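Local coordinates for 75aa long hypothetical regulatory protein AsnC (Pyrococcus horikoshii, PDB 2CVI), which is of uncharacterised function but, as a stand-alone Lrp/AsnC ligand-binding domain that binds copies of itself, probably senses small molecules such as amino acids, at residues 53-56 with 57-61. Sequence-based numbering, arbitrary orientation.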
ATOM      1  N   ASP A  53      17.820  -0.088  -0.240  1.00 14.64           N
ATOM      2  CA  ASP A  53      18.288  -1.357   0.287  1.00 15.09           C
ATOM      3  C   ASP A  53      18.858  -1.177   1.683  1.00 15.68           C
ATOM      4  O   ASP A  53      18.572  -1.964   2.593  1.00 17.18           O
ATOM      5  CB  ASP A  53      19.343  -1.937  -0.664  1.00 16.78           C
ATOM      6  CG  ASP A  53      19.545  -3.409  -0.463  1.00 20.99           C
ATOM      7  OD1 ASP A  53      18.566  -4.117  -0.140  1.00 24.36           O
ATOM      8  OD2 ASP A  53      20.688  -3.860  -0.634  1.00 23.94           O
ATOM      9  N   GLN A  54      19.659  -0.131   1.869  1.00 16.20           N
ATOM     10  CA  GLN A  54      20.233   0.126   3.171  1.00 18.32           C
ATOM     11  C   GLN A  54      19.163   0.490   4.177  1.00 16.98           C
ATOM     12  O   GLN A  54      19.250   0.091   5.338  1.00 18.30           O
ATOM     13  CB  GLN A  54      21.311   1.203   3.070  1.00 20.05           C
ATOM     14  CG  GLN A  54      22.462   0.682   2.246  1.00 26.99           C
ATOM     15  CD  GLN A  54      23.605   1.659   2.121  1.00 29.73           C
ATOM     16  OE1 GLN A  54      23.582   2.746   2.701  1.00 33.23           O
ATOM     17  NE2 GLN A  54      24.625   1.271   1.363  1.00 30.44           N
ATOM     18  N   PHE A  55      18.143   1.227   3.761  1.00 15.29           N
ATOM     19  CA  PHE A  55      17.063   1.556   4.685  1.00 17.08           C
ATOM     20  C   PHE A  55      16.375   0.280   5.165  1.00 16.34           C
ATOM     21  O   PHE A  55      16.109   0.124   6.364  1.00 15.62           O
ATOM     22  CB  PHE A  55      16.057   2.452   3.967  1.00 16.93           C
ATOM     23  CG  PHE A  55      14.926   2.912   4.833  1.00 17.54           C
ATOM     24  CD1 PHE A  55      15.064   4.065   5.596  1.00 20.31           C
ATOM     25  CD2 PHE A  55      13.734   2.185   4.915  1.00 17.81           C
ATOM     26  CE1 PHE A  55      14.026   4.496   6.428  1.00 19.56           C
ATOM     27  CE2 PHE A  55      12.675   2.608   5.759  1.00 17.07           C
ATOM     28  CZ  PHE A  55      12.836   3.769   6.507  1.00 18.18           C
ATOM     29  N   ILE A  56      16.059  -0.616   4.230  1.00 15.49           N
ATOM     30  CA  ILE A  56      15.369  -1.855   4.547  1.00 15.30           C
ATOM     31  C   ILE A  56      16.190  -2.815   5.395  1.00 16.41           C
ATOM     32  O   ILE A  56      15.662  -3.397   6.336  1.00 15.91           O
ATOM     33  CB  ILE A  56      14.978  -2.583   3.225  1.00 15.49           C
ATOM     34  CG1 ILE A  56      13.870  -1.792   2.519  1.00 17.34           C
ATOM     35  CG2 ILE A  56      14.542  -4.036   3.500  1.00 18.52           C
ATOM     36  CD1 ILE A  56      13.533  -2.315   1.142  1.00 20.90           C
ATOM     37  N   THR A  57      17.470  -2.991   5.089  1.00 18.23           N
ATOM     38  CA  THR A  57      18.211  -3.983   5.867  1.00 18.39           C
ATOM     39  C   THR A  57      18.951  -3.423   7.083  1.00 18.70           C
ATOM     40  O   THR A  57      19.131  -4.143   8.090  1.00 20.66           O
ATOM     41  CB  THR A  57      19.153  -4.774   4.956  1.00 20.48           C
ATOM     42  OG1 THR A  57      20.202  -3.905   4.557  1.00 21.74           O
ATOM     43  CG2 THR A  57      18.416  -5.304   3.689  1.00 21.66           C
ATOM     44  N   GLU A  58      19.314  -2.149   7.048  1.00 17.60           N
ATOM     45  CA  GLU A  58      19.972  -1.544   8.204  1.00 18.05           C
ATOM     46  C   GLU A  58      19.071  -0.715   9.107  1.00 19.26           C
ATOM     47  O   GLU A  58      18.972  -0.998  10.296  1.00 18.48           O
ATOM     48  CB  GLU A  58      21.134  -0.659   7.790  1.00 20.37           C
ATOM     49  CG  GLU A  58      22.127  -1.331   6.854  1.00 21.29           C
ATOM     50  CD  GLU A  58      23.277  -0.394   6.477  1.00 24.35           C
ATOM     51  OE1 GLU A  58      23.856  -0.521   5.378  1.00 23.21           O
ATOM     52  OE2 GLU A  58      23.620   0.478   7.292  1.00 26.52           O
ATOM     53  N   LYS A  59      18.433   0.309   8.549  1.00 18.83           N
ATOM     54  CA  LYS A  59      17.602   1.179   9.385  1.00 18.47           C
ATOM     55  C   LYS A  59      16.452   0.450  10.056  1.00 18.40           C
ATOM     56  O   LYS A  59      16.193   0.665  11.231  1.00 18.96           O
ATOM     57  CB  LYS A  59      17.072   2.350   8.564  1.00 21.50           C
ATOM     58  CG  LYS A  59      16.590   3.514   9.422  1.00 25.07           C
ATOM     59  CD  LYS A  59      16.959   4.829   8.741  1.00 27.98           C
ATOM     60  CE  LYS A  59      16.728   6.044   9.609  1.00 30.99           C
ATOM     61  NZ  LYS A  59      16.893   7.306   8.793  1.00 31.89           N
ATOM     62  N   ILE A  60      15.754  -0.413   9.324  1.00 16.93           N
ATOM     63  CA  ILE A  60      14.640  -1.137   9.921  1.00 17.77           C
ATOM     64  C   ILE A  60      15.100  -2.059  11.049  1.00 18.24           C
ATOM     65  O   ILE A  60      14.354  -2.267  12.010  1.00 17.90           O
ATOM     66  CB  ILE A  60      13.852  -1.938   8.863  1.00 17.56           C
ATOM     67  CG1 ILE A  60      13.162  -0.954   7.912  1.00 18.10           C
ATOM     68  CG2 ILE A  60      12.810  -2.853   9.542  1.00 16.38           C
ATOM     69  CD1 ILE A  60      12.302   0.098   8.586  1.00 20.30           C
ATOM     70  N   ARG A  61      16.327  -2.585  10.968  1.00 16.23           N
ATOM     71  CA  ARG A  61      16.818  -3.429  12.052  1.00 17.03           C
ATOM     72  C   ARG A  61      17.079  -2.688  13.368  1.00 17.38           C
ATOM     73  O   ARG A  61      17.353  -3.326  14.391  1.00 18.91           O
ATOM     74  CB  ARG A  61      18.071  -4.210  11.585  1.00 17.50           C
ATOM     75  CG  ARG A  61      17.684  -5.475  10.855  1.00 19.26           C
ATOM     76  CD  ARG A  61      18.915  -6.359  10.597  1.00 18.82           C
ATOM     77  NE  ARG A  61      18.558  -7.684  10.124  1.00 19.50           N
ATOM     78  CZ  ARG A  61      18.415  -7.998   8.834  1.00 16.91           C
ATOM     79  NH1 ARG A  61      18.606  -7.048   7.911  1.00 18.22           N
ATOM     80  NH2 ARG A  61      18.123  -9.258   8.474  1.00 17.88           N
TER
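Phe55 reaches both Lys59 and Ile60 in the next turn of the helix, and this is the closely packed side of the contact. CG of Phe55 lies opposite the backbone N (chi1 -177°), which swings the ring forward along the helix; its CE2 comes within 3.8 Å of CD1 of Ile60, while CE1 lies 3.8 Å from CD of Lys59, so the two aliphatic chains meet different parts of one ring, each obliquely. Ile6 and Met25 also touch this ring, and Ile60 packs on Met8 and Ile66, which seats the buried face of the helix on the sheet. The lysine chain bends at chi2 and leads its ammonium group away from segment 53-56, toward a long, weak ion pair with Glu27.

On the solvent side the bonds are polar and the side chains looser. Asp53 O takes two donors from Thr57: the amide N at 2.9 Å, and the hydroxyl OG1 at 3.2 Å from above the carbonyl plane. A valine here would probably cost Asp53 O the hydroxyl's bond from above its plane and leave it gripped by the amide of the same residue. Gln54 and Glu58 run side by side, with OE1 of Glu58 3.6 Å from CG of Gln54 and the amide and carboxylate planes 29° apart. Beyond them, NH1 of Arg61 donates to Thr57 O at 3.0 Å, in the carbonyl plane and on a lone pair, bringing the guanidinium back over the last turn.

Here the backbone widens: Ile60 N bonds to Phe55 O at 3.0 Å, five residues back, and Lys59 N bonds weakly to Gln54 O. Such a pi-type turn, with the 3-10 segment at 60-61 after it, belongs to the amphipathic helix that packs across the antiparallel sheet of the ferredoxin-like alpha+beta fold of the Lrp/AsnC ligand-binding domain.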